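PDB 6FKK: MIP07328p from Drosophila melanogaster, which probably acts as a chemorepellent axon guidance cue, a transmembrane semaphorin that binds its receptors in cell-cell signalling. Local coordinates for residues R228-C233 / T248-A253. Numbering follows the deposited sequence.
Sequences RVARVC and TSFLKA
Val229 and Ala253 form a hydrogen-bonded antiparallel pair, Val229 N reaching Ala253 O at 2.9 Å and Ala253 N returning to Val229 O at 2.8 Å. Two residues on, Arg231 N donates to Leu251 O at 2.9 Å, whereas the reciprocal bond from Leu251 N to Arg231 O is weak at 3.4 Å. Where the ladder frays, a side chain replaces the backbone acceptor: Cys233 N points at Ser249 OG over 2.8 Å, nearly straight at 170°. With chi1 at 63°, OG sits between the backbone N and carbonyl carbon of Ser249, turned to the neighbouring strand, and Asp236 also bonds it. Replacing Ser249 by an alanine is likely to leave the buried Cys233 N-H without its acceptor and Asp236 without this partner.

On the face of Ala230 and Lys252, the Phe250 ring takes part in the apolar contacts. Phe250 presents its ring edge to Val232 CG1, 3.9 Å from CD1, while Ala230 CB meets CE1 obliquely. Arg228 and Lys252, though like-charged, share Glu213.

Such meandering antiparallel pairing is characteristic of a beta-propeller blade, here in the sema domain. Strand 206-214 flanks 225-233 on its other edge, helix 352-360 packs against Leu251, and a disulfide ties Cys233 at the strand end to Cys343, far along the sequence.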
ATOM      1  N   ARG A 228      -9.195  -0.140   8.304  1.00 33.15           N
ATOM      2  CA  ARG A 228      -9.475   1.248   8.637  1.00 31.11           C
ATOM      3  C   ARG A 228      -8.568   2.184   7.853  1.00 42.62           C
ATOM      4  O   ARG A 228      -7.459   1.820   7.455  1.00 48.06           O
ATOM      5  CB  ARG A 228      -9.277   1.527  10.135  1.00 32.91           C
ATOM      6  CG  ARG A 228      -9.855   0.485  11.076  1.00 44.88           C
ATOM      7  CD  ARG A 228     -11.348   0.655  11.275  1.00 33.72           C
ATOM      8  NE  ARG A 228     -11.782   0.040  12.525  1.00 40.66           N
ATOM      9  CZ  ARG A 228     -13.049  -0.063  12.909  1.00 54.64           C
ATOM     10  NH1 ARG A 228     -14.016   0.405  12.132  1.00 43.09           N
ATOM     11  NH2 ARG A 228     -13.351  -0.637  14.065  1.00 71.66           N
ATOM     12  N   VAL A 229      -9.057   3.403   7.643  1.00 42.34           N
ATOM     13  CA  VAL A 229      -8.228   4.534   7.249  1.00 30.07           C
ATOM     14  C   VAL A 229      -8.341   5.583   8.345  1.00 37.65           C
ATOM     15  O   VAL A 229      -9.448   5.923   8.778  1.00 52.60           O
ATOM     16  CB  VAL A 229      -8.630   5.107   5.875  1.00 40.10           C
ATOM     17  CG1 VAL A 229     -10.113   5.460   5.829  1.00 35.74           C
ATOM     18  CG2 VAL A 229      -7.777   6.322   5.538  1.00 29.75           C
ATOM     19  N   ALA A 230      -7.198   6.066   8.820  1.00 39.90           N
ATOM     20  CA  ALA A 230      -7.151   7.077   9.863  1.00 31.81           C
ATOM     21  C   ALA A 230      -6.364   8.279   9.364  1.00 33.22           C
ATOM     22  O   ALA A 230      -5.543   8.171   8.449  1.00 43.54           O
ATOM     23  CB  ALA A 230      -6.527   6.525  11.150  1.00 37.56           C
ATOM     24  N   ARG A 231      -6.624   9.437   9.969  1.00 43.73           N
ATOM     25  CA  ARG A 231      -5.977  10.669   9.542  1.00 52.53           C
ATOM     26  C   ARG A 231      -5.621  11.518  10.753  1.00 51.34           C
ATOM     27  O   ARG A 231      -6.216  11.396  11.827  1.00 64.94           O
ATOM     28  CB  ARG A 231      -6.861  11.474   8.578  1.00 50.25           C
ATOM     29  CG  ARG A 231      -7.848  12.415   9.246  1.00 48.94           C
ATOM     30  CD  ARG A 231      -8.646  13.174   8.202  1.00 59.55           C
ATOM     31  NE  ARG A 231      -9.517  14.184   8.794  1.00 65.43           N
ATOM     32  CZ  ARG A 231     -10.349  14.950   8.094  1.00 65.68           C
ATOM     33  NH1 ARG A 231     -10.420  14.815   6.778  1.00 65.52           N
ATOM     34  NH2 ARG A 231     -11.108  15.847   8.708  1.00 72.92           N
ATOM     35  N   VAL A 232      -4.621  12.378  10.560  1.00 38.73           N
ATOM     36  CA  VAL A 232      -4.200  13.355  11.556  1.00 45.08           C
ATOM     37  C   VAL A 232      -3.883  14.658  10.837  1.00 44.34           C
ATOM     38  O   VAL A 232      -3.446  14.661   9.682  1.00 50.34           O
ATOM     39  CB  VAL A 232      -2.975  12.876  12.369  1.00 37.32           C
ATOM     40  CG1 VAL A 232      -3.347  11.717  13.276  1.00 36.98           C
ATOM     41  CG2 VAL A 232      -1.842  12.482  11.436  1.00 37.16           C
ATOM     42  N   CYS A 233      -4.117  15.775  11.522  1.00 38.81           N
ATOM     43  CA  CYS A 233      -3.723  17.075  10.997  1.00 40.02           C
ATOM     44  C   CYS A 233      -2.231  17.277  11.218  1.00 45.95           C
ATOM     45  O   CYS A 233      -1.717  17.015  12.309  1.00 55.60           O
ATOM     46  CB  CYS A 233      -4.509  18.201  11.669  1.00 67.16           C
ATOM     47  SG  CYS A 233      -6.271  18.286  11.261  1.00 58.71           S
ATOM     48  N   THR A 248      -5.143  15.837  18.776  1.00 44.53           N
ATOM     49  CA  THR A 248      -6.483  16.401  18.869  1.00 57.26           C
ATOM     50  C   THR A 248      -7.238  16.269  17.557  1.00 58.01           C
ATOM     51  O   THR A 248      -8.320  16.846  17.409  1.00 55.23           O
ATOM     52  CB  THR A 248      -6.421  17.869  19.289  1.00 56.31           C
ATOM     53  OG1 THR A 248      -5.683  18.615  18.313  1.00 52.71           O
ATOM     54  CG2 THR A 248      -5.743  18.001  20.639  1.00 48.56           C
ATOM     55  N   SER A 249      -6.692  15.513  16.602  1.00 56.37           N
ATOM     56  CA  SER A 249      -7.293  15.397  15.280  1.00 40.51           C
ATOM     57  C   SER A 249      -7.302  13.959  14.774  1.00 41.39           C
ATOM     58  O   SER A 249      -7.411  13.742  13.563  1.00 64.90           O
ATOM     59  CB  SER A 249      -6.553  16.283  14.276  1.00 72.61           C
ATOM     60  OG  SER A 249      -5.209  15.862  14.133  1.00 40.30           O
ATOM     61  N   PHE A 250      -7.182  12.973  15.660  1.00 51.59           N
ATOM     62  CA  PHE A 250      -7.149  11.579  15.235  1.00 50.78           C
ATOM     63  C   PHE A 250      -8.567  11.073  15.006  1.00 57.03           C
ATOM     64  O   PHE A 250      -9.371  11.009  15.943  1.00 74.95           O
ATOM     65  CB  PHE A 250      -6.432  10.712  16.268  1.00 46.60           C
ATOM     66  CG  PHE A 250      -6.339   9.260  15.876  1.00 49.68           C
ATOM     67  CD1 PHE A 250      -5.321   8.817  15.048  1.00 49.39           C
ATOM     68  CD2 PHE A 250      -7.267   8.341  16.337  1.00 61.26           C
ATOM     69  CE1 PHE A 250      -5.230   7.483  14.686  1.00 35.59           C
ATOM     70  CE2 PHE A 250      -7.182   7.007  15.978  1.00 49.35           C
ATOM     71  CZ  PHE A 250      -6.160   6.579  15.152  1.00 35.67           C
ATOM     72  N   LEU A 251      -8.867  10.715  13.760  1.00 47.15           N
ATOM     73  CA  LEU A 251     -10.130  10.096  13.389  1.00 35.83           C
ATOM     74  C   LEU A 251      -9.842   8.905  12.489  1.00 58.42           C
ATOM     75  O   LEU A 251      -8.804   8.845  11.825  1.00 59.31           O
ATOM     76  CB  LEU A 251     -11.058  11.082  12.669  1.00 36.10           C
ATOM     77  CG  LEU A 251     -11.513  12.309  13.457  1.00 45.80           C
ATOM     78  CD1 LEU A 251     -12.298  13.250  12.560  1.00 44.00           C
ATOM     79  CD2 LEU A 251     -12.351  11.881  14.646  1.00 56.72           C
ATOM     80  N   LYS A 252     -10.770   7.949  12.472  1.00 42.47           N
ATOM     81  CA  LYS A 252     -10.639   6.785  11.607  1.00 35.05           C
ATOM     82  C   LYS A 252     -12.011   6.356  11.110  1.00 49.91           C
ATOM     83  O   LYS A 252     -13.035   6.606  11.750  1.00 61.44           O
ATOM     84  CB  LYS A 252      -9.947   5.613  12.313  1.00 35.23           C
ATOM     85  CG  LYS A 252     -10.655   5.104  13.557  1.00 34.83           C
ATOM     86  CD  LYS A 252      -9.884   3.944  14.171  1.00 48.09           C
ATOM     87  CE  LYS A 252     -10.555   3.419  15.429  1.00 54.42           C
ATOM     88  NZ  LYS A 252      -9.788   2.296  16.038  1.00 36.98           N
ATOM     89  N   ALA A 253     -12.013   5.700   9.953  1.00 48.17           N
ATOM     90  CA  ALA A 253     -13.228   5.186   9.342  1.00 48.47           C
ATOM     91  C   ALA A 253     -12.943   3.808   8.770  1.00 45.01           C
ATOM     92  O   ALA A 253     -11.807   3.493   8.406  1.00 39.79           O
ATOM     93  CB  ALA A 253     -13.747   6.120   8.243  1.00 36.51           C
TER